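Local atomic coordinates of restriction endonuclease EcoP15I, modification subunit (Escherichia coli, PDB entry 4ZCF), a protein that methylates one adenine of the asymmetric DNA site 5'-CAGCAG-3' with S-adenosylmethionine and joins the Res subunit to form a type III restriction enzyme. Residues S93-I98 / H449-L454; Y462-V467 / E493-A498; T547-Y552 / Y579-N584; V564-Y569 / L594-S599. One frame throughout, in Å; residues are numbered along the deposited sequence.

Interaction 1 of 4, residues S93-I98 / H449-L454; sequences SQHLLI and HTVFNL
His95 of segment 93-98, which runs into strand 96-99, and the pair Val451 and Phe452 on helix 446-455 bring a helix against one face of the central sheet of the methyltransferase domain. The fold is Rossmann-like. Helix 446-455 links the parallel neighbours 434-439 and 461-468 in a beta-alpha-beta crossover, and here it reaches one strand further across the sheet.

The aromatic component is an edge-to-face pair. The ring centroids of His95 and Phe452 lie 5.6 Å apart with planes inclined at 71°, and it is the edge of Phe452 that is turned to the face of the imidazole. Phe452 CE1 stands above that face, displaced toward the rim, and comes 4.2 Å from His95 CD2. Phe464 of strand 461-468 completes the cluster, with its ring stacked on His95 and set edge-to-face with Phe452.

The side-chain hydrogen bond of His95 goes to strand 461-468: ND1 pairs with the backbone N of Phe464. Since an amide N can only donate, ND1 should be the acceptor, and this bond together with the two aromatic neighbours would limit rotation of the imidazole.

The apolar component comes from Val451, whose CB is directed at the strand side. CG1 lies anti to the backbone N (chi1 173°), which carries this methyl to the imidazole. All three residues are buried. The Val451 methyl reaches the imidazole obliquely, CG1 lying 3.7 Å from His95 CE1 and 4.1 Å from His95 ND1.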
loop_
_atom_site.group_PDB
_atom_site.type_symbol
_atom_site.label_atom_id
_atom_site.label_comp_id
_atom_site.label_asym_id
_atom_site.label_seq_id
_atom_site.Cartn_x
_atom_site.Cartn_y
_atom_site.Cartn_z
ATOM N N SER A 93 -28.465 -10.773 11.838
ATOM C CA SER A 93 -27.125 -11.144 11.436
ATOM C C SER A 93 -26.255 -9.998 10.976
ATOM O O SER A 93 -26.705 -9.095 10.250
ATOM C CB SER A 93 -27.128 -12.288 10.436
ATOM O OG SER A 93 -25.849 -12.899 10.456
ATOM N N GLN A 94 -24.987 -10.054 11.437
ATOM C CA GLN A 94 -23.960 -9.078 11.118
ATOM C C GLN A 94 -23.235 -9.401 9.823
ATOM O O GLN A 94 -22.473 -8.571 9.347
ATOM C CB GLN A 94 -22.985 -8.909 12.293
ATOM C CG GLN A 94 -23.493 -7.883 13.314
ATOM C CD GLN A 94 -22.396 -7.083 13.989
ATOM O OE1 GLN A 94 -22.288 -5.862 13.802
ATOM N NE2 GLN A 94 -21.582 -7.743 14.819
ATOM N N HIS A 95 -23.540 -10.563 9.214
ATOM C CA HIS A 95 -22.911 -11.079 8.006
ATOM C C HIS A 95 -23.708 -10.820 6.733
ATOM O O HIS A 95 -24.928 -10.987 6.723
ATOM C CB HIS A 95 -22.608 -12.574 8.170
ATOM C CG HIS A 95 -21.833 -12.898 9.407
ATOM N ND1 HIS A 95 -20.492 -12.601 9.516
ATOM C CD2 HIS A 95 -22.256 -13.421 10.580
ATOM C CE1 HIS A 95 -20.130 -13.001 10.723
ATOM N NE2 HIS A 95 -21.158 -13.495 11.396
ATOM N N LEU A 96 -23.010 -10.446 5.632
ATOM C CA LEU A 96 -23.671 -10.150 4.353
ATOM C C LEU A 96 -23.153 -10.951 3.193
ATOM O O LEU A 96 -21.964 -11.116 3.047
ATOM C CB LEU A 96 -23.581 -8.634 3.980
ATOM C CG LEU A 96 -23.853 -7.594 5.068
ATOM C CD1 LEU A 96 -23.321 -6.243 4.668
ATOM C CD2 LEU A 96 -25.324 -7.543 5.441
ATOM N N LEU A 97 -24.055 -11.376 2.319
ATOM C CA LEU A 97 -23.758 -12.001 1.036
ATOM C C LEU A 97 -24.555 -11.180 -0.011
ATOM O O LEU A 97 -25.767 -10.974 0.151
ATOM C CB LEU A 97 -24.066 -13.519 1.002
ATOM C CG LEU A 97 -24.163 -14.165 -0.386
ATOM C CD1 LEU A 97 -22.798 -14.254 -1.089
ATOM C CD2 LEU A 97 -24.838 -15.511 -0.313
ATOM N N ILE A 98 -23.843 -10.626 -1.015
ATOM C CA ILE A 98 -24.421 -9.774 -2.061
ATOM C C ILE A 98 -24.286 -10.383 -3.438
ATOM O O ILE A 98 -23.205 -10.852 -3.813
ATOM C CB ILE A 98 -23.947 -8.306 -2.008
ATOM C CG1 ILE A 98 -23.931 -7.790 -0.574
ATOM C CG2 ILE A 98 -24.847 -7.420 -2.868
ATOM C CD1 ILE A 98 -22.766 -6.975 -0.271
ATOM N N HIS A 449 -17.057 -18.785 5.402
ATOM C CA HIS A 449 -16.978 -20.010 6.192
ATOM C C HIS A 449 -15.923 -19.844 7.292
ATOM O O HIS A 449 -16.216 -20.082 8.465
ATOM C CB HIS A 449 -16.679 -21.215 5.279
ATOM C CG HIS A 449 -16.819 -22.560 5.939
ATOM N ND1 HIS A 449 -16.916 -23.727 5.184
ATOM C CD2 HIS A 449 -16.845 -22.894 7.255
ATOM C CE1 HIS A 449 -16.983 -24.717 6.057
ATOM N NE2 HIS A 449 -16.964 -24.265 7.314
ATOM N N THR A 450 -14.724 -19.380 6.915
ATOM C CA THR A 450 -13.605 -19.101 7.805
ATOM C C THR A 450 -14.025 -18.151 8.935
ATOM O O THR A 450 -13.572 -18.330 10.056
ATOM C CB THR A 450 -12.432 -18.568 6.960
ATOM O OG1 THR A 450 -12.000 -19.584 6.040
ATOM C CG2 THR A 450 -11.271 -18.088 7.800
ATOM N N VAL A 451 -14.892 -17.161 8.659
ATOM C CA VAL A 451 -15.403 -16.234 9.690
ATOM C C VAL A 451 -16.326 -17.008 10.665
ATOM O O VAL A 451 -16.201 -16.825 11.878
ATOM C CB VAL A 451 -16.033 -14.927 9.112
ATOM C CG1 VAL A 451 -16.685 -14.096 10.202
ATOM C CG2 VAL A 451 -14.979 -14.087 8.375
ATOM N N PHE A 452 -17.183 -17.930 10.141
ATOM C CA PHE A 452 -18.046 -18.787 10.980
ATOM C C PHE A 452 -17.184 -19.594 11.954
ATOM O O PHE A 452 -17.410 -19.482 13.156
ATOM C CB PHE A 452 -18.970 -19.710 10.143
ATOM C CG PHE A 452 -20.100 -19.046 9.368
ATOM C CD1 PHE A 452 -20.843 -18.007 9.930
ATOM C CD2 PHE A 452 -20.462 -19.502 8.102
ATOM C CE1 PHE A 452 -21.923 -17.437 9.246
ATOM C CE2 PHE A 452 -21.528 -18.911 7.407
ATOM C CZ PHE A 452 -22.250 -17.884 7.987
ATOM N N ASN A 453 -16.136 -20.311 11.461
ATOM C CA ASN A 453 -15.210 -21.089 12.311
ATOM C C ASN A 453 -14.445 -20.242 13.325
ATOM O O ASN A 453 -14.223 -20.692 14.446
ATOM C CB ASN A 453 -14.173 -21.840 11.473
ATOM C CG ASN A 453 -14.681 -22.893 10.531
ATOM O OD1 ASN A 453 -13.912 -23.437 9.735
ATOM N ND2 ASN A 453 -15.972 -23.197 10.569
ATOM N N LEU A 454 -13.963 -19.051 12.906
ATOM C CA LEU A 454 -13.206 -18.186 13.802
ATOM C C LEU A 454 -14.071 -17.643 14.936
ATOM O O LEU A 454 -13.679 -17.759 16.077
ATOM C CB LEU A 454 -12.450 -17.077 13.038
ATOM C CG LEU A 454 -11.223 -17.510 12.192
ATOM C CD1 LEU A 454 -10.823 -16.417 11.168
ATOM C CD2 LEU A 454 -10.028 -17.912 13.066
#

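Interaction 2 of 4, residues Y462-V467 / E493-A498; sequences YQFITV and ERLIRA
Leu495 meets Phe464 and Thr466 from helix 487-500, and the turns of that helix can be followed from Glu493 onward. Glu493 faces away from the strand and is bridged one turn later by Arg497. The next residue, Arg494, is buried and projects outward from the helix toward Ser444 and helix 446-455: its NE is hydrogen-bonded to Ser444 O, and its NH1 makes a weak bond to His449 ND1, so it ties this helix to the region around helix 446-455.

Leu495 carries the contact. Its CB points at the strand and its CD2 is the methyl that does the touching, 4.1 Å from both CE1 and CZ of Phe464. The approach to the ring is oblique. Phe464 has CG between its backbone N and carbonyl carbon (chi1 76°), a rotamer that sends the ring out from the strand toward the helix. The same CD2 lies 4.4 Å from Thr466 OG1, a looser approach. Helix 487-500 lies within the crossover from strand 461-468 to the parallel strand 508-514, and strand 96-99 is inserted between these two in the Rossmann-like sheet; accordingly Leu495 also touches Leu97 of that middle strand.

Arg497, on the side turned from the sheet, closes the salt bridge to Glu493. Its NH2 lies 2.9 Å from Glu493 OE2, which it meets on the anti side, and OE2 is only 1° out of the guanidinium plane. The second bond, from Arg497 NE to the same oxygen, is weak. Ala498 then returns to the inner side of the helix, its backbone N hydrogen-bonded to Arg494 O and its methyl against His449.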
loop_
_atom_site.group_PDB
_atom_site.type_symbol
_atom_site.label_atom_id
_atom_site.label_comp_id
_atom_site.label_asym_id
_atom_site.label_seq_id
_atom_site.Cartn_x
_atom_site.Cartn_y
_atom_site.Cartn_z
ATOM N N TYR A 462 -15.795 -11.214 14.057
ATOM C CA TYR A 462 -15.579 -10.521 12.788
ATOM C C TYR A 462 -16.921 -10.526 12.054
ATOM O O TYR A 462 -17.801 -11.317 12.387
ATOM C CB TYR A 462 -14.542 -11.231 11.891
ATOM C CG TYR A 462 -13.242 -11.607 12.561
ATOM C CD1 TYR A 462 -12.305 -10.635 12.915
ATOM C CD2 TYR A 462 -12.899 -12.942 12.756
ATOM C CE1 TYR A 462 -11.099 -10.980 13.527
ATOM C CE2 TYR A 462 -11.681 -13.295 13.333
ATOM C CZ TYR A 462 -10.796 -12.309 13.739
ATOM O OH TYR A 462 -9.613 -12.657 14.330
ATOM N N GLN A 463 -17.082 -9.662 11.050
ATOM C CA GLN A 463 -18.286 -9.666 10.238
ATOM C C GLN A 463 -17.823 -9.901 8.823
ATOM O O GLN A 463 -16.829 -9.324 8.389
ATOM C CB GLN A 463 -19.026 -8.334 10.325
ATOM C CG GLN A 463 -19.191 -7.820 11.736
ATOM C CD GLN A 463 -19.331 -6.332 11.711
ATOM O OE1 GLN A 463 -20.382 -5.788 11.334
ATOM N NE2 GLN A 463 -18.249 -5.647 12.074
ATOM N N PHE A 464 -18.493 -10.765 8.107
ATOM C CA PHE A 464 -18.085 -10.979 6.736
ATOM C C PHE A 464 -19.026 -10.275 5.767
ATOM O O PHE A 464 -20.233 -10.194 6.007
ATOM C CB PHE A 464 -17.930 -12.492 6.408
ATOM C CG PHE A 464 -19.187 -13.318 6.187
ATOM C CD1 PHE A 464 -19.972 -13.140 5.045
ATOM C CD2 PHE A 464 -19.522 -14.352 7.059
ATOM C CE1 PHE A 464 -21.116 -13.922 4.824
ATOM C CE2 PHE A 464 -20.662 -15.140 6.833
ATOM C CZ PHE A 464 -21.448 -14.924 5.717
ATOM N N ILE A 465 -18.469 -9.802 4.655
ATOM C CA ILE A 465 -19.209 -9.255 3.531
ATOM C C ILE A 465 -18.563 -9.953 2.351
ATOM O O ILE A 465 -17.346 -9.868 2.217
ATOM C CB ILE A 465 -19.162 -7.701 3.391
ATOM C CG1 ILE A 465 -19.608 -6.970 4.653
ATOM C CG2 ILE A 465 -19.961 -7.230 2.175
ATOM C CD1 ILE A 465 -19.193 -5.473 4.693
ATOM N N THR A 466 -19.341 -10.737 1.575
ATOM C CA THR A 466 -18.864 -11.422 0.362
ATOM C C THR A 466 -19.769 -11.151 -0.830
ATOM O O THR A 466 -20.987 -11.125 -0.695
ATOM C CB THR A 466 -18.490 -12.931 0.527
ATOM O OG1 THR A 466 -19.665 -13.737 0.703
ATOM C CG2 THR A 466 -17.450 -13.187 1.638
ATOM N N VAL A 467 -19.152 -10.951 -1.998
ATOM C CA VAL A 467 -19.834 -10.655 -3.249
ATOM C C VAL A 467 -19.619 -11.770 -4.275
ATOM O O VAL A 467 -18.515 -12.277 -4.417
ATOM C CB VAL A 467 -19.475 -9.246 -3.800
ATOM C CG1 VAL A 467 -20.482 -8.813 -4.872
ATOM C CG2 VAL A 467 -19.420 -8.211 -2.668
ATOM N N GLU A 493 -25.931 -21.623 -0.705
ATOM C CA GLU A 493 -26.090 -22.935 -0.088
ATOM C C GLU A 493 -24.907 -23.335 0.786
ATOM O O GLU A 493 -25.137 -23.859 1.883
ATOM C CB GLU A 493 -26.382 -24.020 -1.150
ATOM C CG GLU A 493 -26.549 -25.446 -0.617
ATOM C CD GLU A 493 -27.731 -25.785 0.283
ATOM O OE1 GLU A 493 -28.257 -24.884 0.976
ATOM O OE2 GLU A 493 -28.098 -26.981 0.335
ATOM N N ARG A 494 -23.652 -23.085 0.325
ATOM C CA ARG A 494 -22.438 -23.430 1.094
ATOM C C ARG A 494 -22.402 -22.710 2.417
ATOM O O ARG A 494 -21.921 -23.274 3.399
ATOM C CB ARG A 494 -21.140 -23.119 0.317
ATOM C CG ARG A 494 -19.930 -23.811 0.915
ATOM C CD ARG A 494 -18.948 -22.950 1.709
ATOM N NE ARG A 494 -17.723 -22.866 0.910
ATOM C CZ ARG A 494 -16.486 -23.075 1.335
ATOM N NH1 ARG A 494 -16.243 -23.285 2.616
ATOM N NH2 ARG A 494 -15.475 -23.025 0.484
ATOM N N LEU A 495 -22.850 -21.441 2.429
ATOM C CA LEU A 495 -22.876 -20.600 3.624
ATOM C C LEU A 495 -23.991 -21.040 4.549
ATOM O O LEU A 495 -23.802 -21.038 5.754
ATOM C CB LEU A 495 -23.039 -19.136 3.217
ATOM C CG LEU A 495 -21.799 -18.330 2.844
ATOM C CD1 LEU A 495 -20.964 -19.035 1.824
ATOM C CD2 LEU A 495 -22.192 -16.973 2.302
ATOM N N ILE A 496 -25.150 -21.442 3.987
ATOM C CA ILE A 496 -26.290 -21.989 4.740
ATOM C C ILE A 496 -25.817 -23.233 5.512
ATOM O O ILE A 496 -26.001 -23.300 6.732
ATOM C CB ILE A 496 -27.515 -22.274 3.819
ATOM C CG1 ILE A 496 -28.284 -20.954 3.517
ATOM C CG2 ILE A 496 -28.453 -23.351 4.442
ATOM C CD1 ILE A 496 -29.218 -21.037 2.320
ATOM N N ARG A 497 -25.150 -24.172 4.807
ATOM C CA ARG A 497 -24.613 -25.405 5.389
ATOM C C ARG A 497 -23.524 -25.148 6.430
ATOM O O ARG A 497 -23.555 -25.741 7.508
ATOM C CB ARG A 497 -24.152 -26.377 4.291
ATOM C CG ARG A 497 -25.330 -26.908 3.488
ATOM C CD ARG A 497 -24.917 -28.013 2.551
ATOM N NE ARG A 497 -25.927 -28.291 1.530
ATOM C CZ ARG A 497 -25.968 -29.389 0.787
ATOM N NH1 ARG A 497 -25.099 -30.366 0.987
ATOM N NH2 ARG A 497 -26.910 -29.542 -0.118
ATOM N N ALA A 498 -22.599 -24.231 6.122
ATOM C CA ALA A 498 -21.483 -23.823 6.960
ATOM C C ALA A 498 -21.975 -23.073 8.191
ATOM O O ALA A 498 -21.282 -23.050 9.208
ATOM C CB ALA A 498 -20.538 -22.940 6.149
#

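Interaction 3 of 4, residues T547-Y552 / Y579-N584; sequences TTWCLY and YLIAPN
Tyr579 packs against Trp549 and Cys550, joining strand 577-580 of the C-terminal domain's mixed sheet to helix 539-552. From CB the ring leaves with CG anti to the carbonyl carbon (chi1 -59°), which extends it toward the helix. At one edge CD2 meets Trp549 CE3 at 3.8 Å, a contact lying near both ring planes, and CE2 comes 3.9 Å from Trp549 CB. Out of the ring plane, obliquely, Cys550 SG lies 3.7 Å from Tyr579 CE1. In this sulfur-aromatic contact SG is 4.2 Å from the ring centroid, 33° off the ring normal.

At the tip, OH lies 3.7 Å from Cys550 CA, and its hydrogen bond goes to Asp553 OD2 just beyond the helical segment. Ile581 CD1 adds a looser contact with Trp549 CE3, and Arg643 makes a cation-pi contact with the indole. With a phenylalanine here, Asp553 OD2 would probably lose its hydroxyl partner, and the ring its polar tether at the helix end. The chemistry therefore implies a division of roles: dispersion and the oblique sulfur contact hold the buried ring, while the bond to Asp553 fixes its hydroxyl end.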
loop_
_atom_site.group_PDB
_atom_site.type_symbol
_atom_site.label_atom_id
_atom_site.label_comp_id
_atom_site.label_asym_id
_atom_site.label_seq_id
_atom_site.Cartn_x
_atom_site.Cartn_y
_atom_site.Cartn_z
ATOM N N THR A 547 -34.393 0.374 0.999
ATOM C CA THR A 547 -33.128 -0.356 1.136
ATOM C C THR A 547 -31.985 0.429 0.473
ATOM O O THR A 547 -30.946 0.621 1.096
ATOM C CB THR A 547 -33.307 -1.800 0.564
ATOM O OG1 THR A 547 -34.278 -2.492 1.362
ATOM C CG2 THR A 547 -31.994 -2.601 0.514
ATOM N N THR A 548 -32.181 0.859 -0.782
ATOM C CA THR A 548 -31.210 1.651 -1.539
ATOM C C THR A 548 -30.989 3.016 -0.850
ATOM O O THR A 548 -29.855 3.399 -0.629
ATOM C CB THR A 548 -31.689 1.816 -2.996
ATOM O OG1 THR A 548 -31.958 0.529 -3.562
ATOM C CG2 THR A 548 -30.702 2.576 -3.860
ATOM N N TRP A 549 -32.069 3.725 -0.504
ATOM C CA TRP A 549 -32.019 5.027 0.141
ATOM C C TRP A 549 -31.282 4.985 1.452
ATOM O O TRP A 549 -30.493 5.877 1.700
ATOM C CB TRP A 549 -33.429 5.605 0.344
ATOM C CG TRP A 549 -34.095 6.128 -0.896
ATOM C CD1 TRP A 549 -33.718 5.926 -2.194
ATOM C CD2 TRP A 549 -35.299 6.896 -0.942
ATOM N NE1 TRP A 549 -34.612 6.529 -3.046
ATOM C CE2 TRP A 549 -35.614 7.104 -2.305
ATOM C CE3 TRP A 549 -36.144 7.449 0.044
ATOM C CZ2 TRP A 549 -36.733 7.854 -2.707
ATOM C CZ3 TRP A 549 -37.258 8.171 -0.355
ATOM C CH2 TRP A 549 -37.533 8.386 -1.713
ATOM N N CYS A 550 -31.524 3.960 2.294
ATOM C CA CYS A 550 -30.840 3.810 3.585
ATOM C C CYS A 550 -29.315 3.631 3.413
ATOM O O CYS A 550 -28.556 4.134 4.233
ATOM C CB CYS A 550 -31.447 2.660 4.383
ATOM S SG CYS A 550 -32.981 3.078 5.254
ATOM N N LEU A 551 -28.882 2.912 2.360
ATOM C CA LEU A 551 -27.472 2.625 2.062
ATOM C C LEU A 551 -26.810 3.878 1.504
ATOM O O LEU A 551 -25.803 4.341 2.058
ATOM C CB LEU A 551 -27.348 1.426 1.079
ATOM C CG LEU A 551 -25.930 0.877 0.760
ATOM C CD1 LEU A 551 -25.168 0.458 2.008
ATOM C CD2 LEU A 551 -25.984 -0.203 -0.313
ATOM N N TYR A 552 -27.439 4.465 0.463
ATOM C CA TYR A 552 -27.033 5.717 -0.168
ATOM C C TYR A 552 -26.842 6.814 0.893
ATOM O O TYR A 552 -25.875 7.558 0.824
ATOM C CB TYR A 552 -28.071 6.149 -1.237
ATOM C CG TYR A 552 -27.766 7.507 -1.835
ATOM C CD1 TYR A 552 -26.866 7.639 -2.889
ATOM C CD2 TYR A 552 -28.300 8.670 -1.282
ATOM C CE1 TYR A 552 -26.520 8.893 -3.391
ATOM C CE2 TYR A 552 -27.947 9.925 -1.763
ATOM C CZ TYR A 552 -27.079 10.031 -2.839
ATOM O OH TYR A 552 -26.755 11.262 -3.353
ATOM N N TYR A 579 -37.955 8.112 6.957
ATOM C CA TYR A 579 -38.434 7.962 5.581
ATOM C C TYR A 579 -39.949 7.967 5.428
ATOM O O TYR A 579 -40.651 7.192 6.076
ATOM C CB TYR A 579 -37.813 6.711 4.925
ATOM C CG TYR A 579 -36.305 6.761 4.900
ATOM C CD1 TYR A 579 -35.556 6.430 6.031
ATOM C CD2 TYR A 579 -35.622 7.196 3.769
ATOM C CE1 TYR A 579 -34.163 6.508 6.024
ATOM C CE2 TYR A 579 -34.232 7.286 3.755
ATOM C CZ TYR A 579 -33.509 6.946 4.886
ATOM O OH TYR A 579 -32.146 7.040 4.876
ATOM N N LEU A 580 -40.450 8.829 4.547
ATOM C CA LEU A 580 -41.877 8.893 4.243
ATOM C C LEU A 580 -42.035 8.637 2.750
ATOM O O LEU A 580 -41.933 9.565 1.945
ATOM C CB LEU A 580 -42.545 10.214 4.685
ATOM C CG LEU A 580 -42.183 10.819 6.030
ATOM C CD1 LEU A 580 -42.770 12.203 6.163
ATOM C CD2 LEU A 580 -42.613 9.950 7.178
ATOM N N ILE A 581 -42.214 7.353 2.388
ATOM C CA ILE A 581 -42.349 6.886 1.011
ATOM C C ILE A 581 -43.823 6.822 0.575
ATOM O O ILE A 581 -44.155 7.266 -0.524
ATOM C CB ILE A 581 -41.607 5.527 0.759
ATOM C CG1 ILE A 581 -40.256 5.434 1.527
ATOM C CG2 ILE A 581 -41.483 5.220 -0.749
ATOM C CD1 ILE A 581 -39.194 4.400 1.064
ATOM N N ALA A 582 -44.689 6.241 1.420
ATOM C CA ALA A 582 -46.120 6.039 1.143
ATOM C C ALA A 582 -46.892 7.343 0.811
ATOM O O ALA A 582 -46.550 8.401 1.357
ATOM C CB ALA A 582 -46.775 5.325 2.316
ATOM N N PRO A 583 -47.930 7.319 -0.071
ATOM C CA PRO A 583 -48.698 8.553 -0.291
ATOM C C PRO A 583 -49.720 8.728 0.835
ATOM O O PRO A 583 -49.795 7.887 1.741
ATOM C CB PRO A 583 -49.362 8.332 -1.661
ATOM C CG PRO A 583 -49.333 6.848 -1.891
ATOM C CD PRO A 583 -48.516 6.183 -0.815
ATOM N N ASN A 584 -50.509 9.811 0.778
ATOM C CA ASN A 584 -51.573 10.090 1.742
ATOM C C ASN A 584 -51.098 10.422 3.156
ATOM O O ASN A 584 -51.752 10.039 4.123
ATOM C CB ASN A 584 -52.704 9.012 1.714
ATOM C CG ASN A 584 -53.195 8.671 0.322
ATOM O OD1 ASN A 584 -53.848 9.477 -0.356
ATOM N ND2 ASN A 584 -52.861 7.477 -0.151
#

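Interaction 4 of 4, residues V564-Y569 / L594-S599; sequences VDLGGY and LQKVDS
The backbones of Leu566 and Lys596 are the nearest across this contact, CA to CA 8.2 Å, where the N-to-C directions of the short segments, strand 564-566 and helix 594-598, make an angle of 123° and their axes come no closer than 9.9 Å. Strand 562-566 is the outermost of the C-terminal domain's mixed sheet within this chain, and a type I' turn from Leu566 to Tyr569 takes it into strand 569-574, forming a beta hairpin. Positive phi angles at both Gly567 and Gly568 suit that turn.

Lys596 reaches from the helix to the strand. Its CG is anti to the backbone N (chi1 -154°) and the chain stays extended until a bend at chi4. Along the way CD passes 4.1 Å from Val564 CG1 and 4.3 Å from Leu566 CD2. At the end, NZ lies 3.6 Å from Asp565 O and 3.9 Å from Val564 CG1. The Asp565 carboxylate is more distant, with OD2 6.3 Å from NZ. Phe603 also touches both Val564 and Lys596.

Chemically, the lysine serves mainly through its methylenes, which cover apolar strand side chains; its ammonium is probably drawn only loosely to the carbonyl and carboxylate of Asp565.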
loop_
_atom_site.group_PDB
_atom_site.type_symbol
_atom_site.label_atom_id
_atom_site.label_comp_id
_atom_site.label_asym_id
_atom_site.label_seq_id
_atom_site.Cartn_x
_atom_site.Cartn_y
_atom_site.Cartn_z
ATOM N N VAL A 564 -42.329 2.772 11.938
ATOM C CA VAL A 564 -42.896 3.837 12.759
ATOM C C VAL A 564 -44.344 4.135 12.321
ATOM O O VAL A 564 -44.637 4.155 11.120
ATOM C CB VAL A 564 -41.963 5.075 12.728
ATOM C CG1 VAL A 564 -42.637 6.317 13.312
ATOM C CG2 VAL A 564 -40.650 4.784 13.461
ATOM N N ASP A 565 -45.253 4.328 13.312
ATOM C CA ASP A 565 -46.672 4.638 13.072
ATOM C C ASP A 565 -46.930 6.101 13.397
ATOM O O ASP A 565 -46.753 6.513 14.544
ATOM C CB ASP A 565 -47.601 3.708 13.888
ATOM C CG ASP A 565 -49.064 3.843 13.514
ATOM O OD1 ASP A 565 -49.450 3.338 12.437
ATOM O OD2 ASP A 565 -49.814 4.485 14.278
ATOM N N LEU A 566 -47.299 6.897 12.378
ATOM C CA LEU A 566 -47.584 8.336 12.537
ATOM C C LEU A 566 -49.051 8.591 12.186
ATOM O O LEU A 566 -49.376 8.810 11.019
ATOM C CB LEU A 566 -46.629 9.206 11.678
ATOM C CG LEU A 566 -45.121 8.982 11.855
ATOM C CD1 LEU A 566 -44.345 9.723 10.798
ATOM C CD2 LEU A 566 -44.655 9.394 13.246
ATOM N N GLY A 567 -49.925 8.449 13.188
ATOM C CA GLY A 567 -51.373 8.584 13.038
ATOM C C GLY A 567 -51.945 7.758 11.901
ATOM O O GLY A 567 -52.646 8.292 11.035
ATOM N N GLY A 568 -51.580 6.481 11.857
ATOM C CA GLY A 568 -52.021 5.583 10.800
ATOM C C GLY A 568 -51.031 5.449 9.656
ATOM O O GLY A 568 -50.956 4.387 9.029
ATOM N N TYR A 569 -50.259 6.528 9.373
ATOM C CA TYR A 569 -49.241 6.548 8.313
ATOM C C TYR A 569 -48.011 5.692 8.667
ATOM O O TYR A 569 -47.481 5.774 9.783
ATOM C CB TYR A 569 -48.843 7.989 7.957
ATOM C CG TYR A 569 -47.923 8.117 6.759
ATOM C CD1 TYR A 569 -48.434 8.223 5.470
ATOM C CD2 TYR A 569 -46.539 8.193 6.920
ATOM C CE1 TYR A 569 -47.594 8.359 4.368
ATOM C CE2 TYR A 569 -45.692 8.358 5.827
ATOM C CZ TYR A 569 -46.225 8.449 4.551
ATOM O OH TYR A 569 -45.394 8.623 3.474
ATOM N N LEU A 594 -44.688 15.180 15.491
ATOM C CA LEU A 594 -44.265 16.190 16.468
ATOM C C LEU A 594 -44.523 15.706 17.902
ATOM O O LEU A 594 -43.723 15.982 18.794
ATOM C CB LEU A 594 -44.943 17.552 16.202
ATOM C CG LEU A 594 -44.818 18.145 14.772
ATOM C CD1 LEU A 594 -45.884 19.172 14.521
ATOM C CD2 LEU A 594 -43.437 18.741 14.504
ATOM N N GLN A 595 -45.606 14.937 18.105
ATOM C CA GLN A 595 -45.955 14.329 19.392
ATOM C C GLN A 595 -44.919 13.251 19.779
ATOM O O GLN A 595 -44.441 13.258 20.914
ATOM C CB GLN A 595 -47.350 13.717 19.318
ATOM N N LYS A 596 -44.549 12.357 18.822
ATOM C CA LYS A 596 -43.561 11.283 19.000
ATOM C C LYS A 596 -42.171 11.841 19.301
ATOM O O LYS A 596 -41.410 11.196 20.028
ATOM C CB LYS A 596 -43.539 10.325 17.792
ATOM C CG LYS A 596 -43.058 8.916 18.152
ATOM C CD LYS A 596 -43.315 7.901 17.040
ATOM C CE LYS A 596 -43.236 6.477 17.542
ATOM N NZ LYS A 596 -44.144 5.566 16.782
ATOM N N VAL A 597 -41.848 13.044 18.761
ATOM C CA VAL A 597 -40.579 13.741 19.030
ATOM C C VAL A 597 -40.636 14.249 20.481
ATOM O O VAL A 597 -39.696 14.008 21.245
ATOM C CB VAL A 597 -40.248 14.869 18.001
ATOM C CG1 VAL A 597 -39.018 15.671 18.422
ATOM C CG2 VAL A 597 -40.043 14.298 16.602
ATOM N N ASP A 598 -41.774 14.889 20.861
ATOM C CA ASP A 598 -42.046 15.417 22.202
ATOM C C ASP A 598 -42.120 14.315 23.289
ATOM O O ASP A 598 -41.403 14.405 24.288
ATOM C CB ASP A 598 -43.355 16.243 22.212
ATOM C CG ASP A 598 -43.290 17.670 21.684
ATOM O OD1 ASP A 598 -42.174 18.232 21.602
ATOM O OD2 ASP A 598 -44.361 18.245 21.414
ATOM N N SER A 599 -42.998 13.300 23.098
ATOM C CA SER A 599 -43.259 12.212 24.043
ATOM C C SER A 599 -42.196 11.112 24.094
ATOM O O SER A 599 -41.541 10.966 25.131
ATOM C CB SER A 599 -44.640 11.602 23.801
ATOM O OG SER A 599 -45.694 12.497 24.112
#

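How the interactions relate
Interactions 1 and 2 form one unit of the methyltransferase sheet: their centres are 4 Å apart, and neighbouring strands 96-99 and 461-468 supply one side of each. Interaction 1 closes before interaction 2 opens along the chain, and helix 446-455 leads directly to strand 461-468. Interactions 3 and 4 belong to the C-terminal domain, where their segments alternate in sequence around one mixed sheet. Their centres are about 17 Å apart, and they touch where Tyr569 OH is probably hydrogen-bonded to Ala582 O. The two groups do not touch, centres about 28 to 38 Å apart, and each has its own sheet, but helix 539-552 of interaction 3 contacts helix 102-113, joining both parts of the chain.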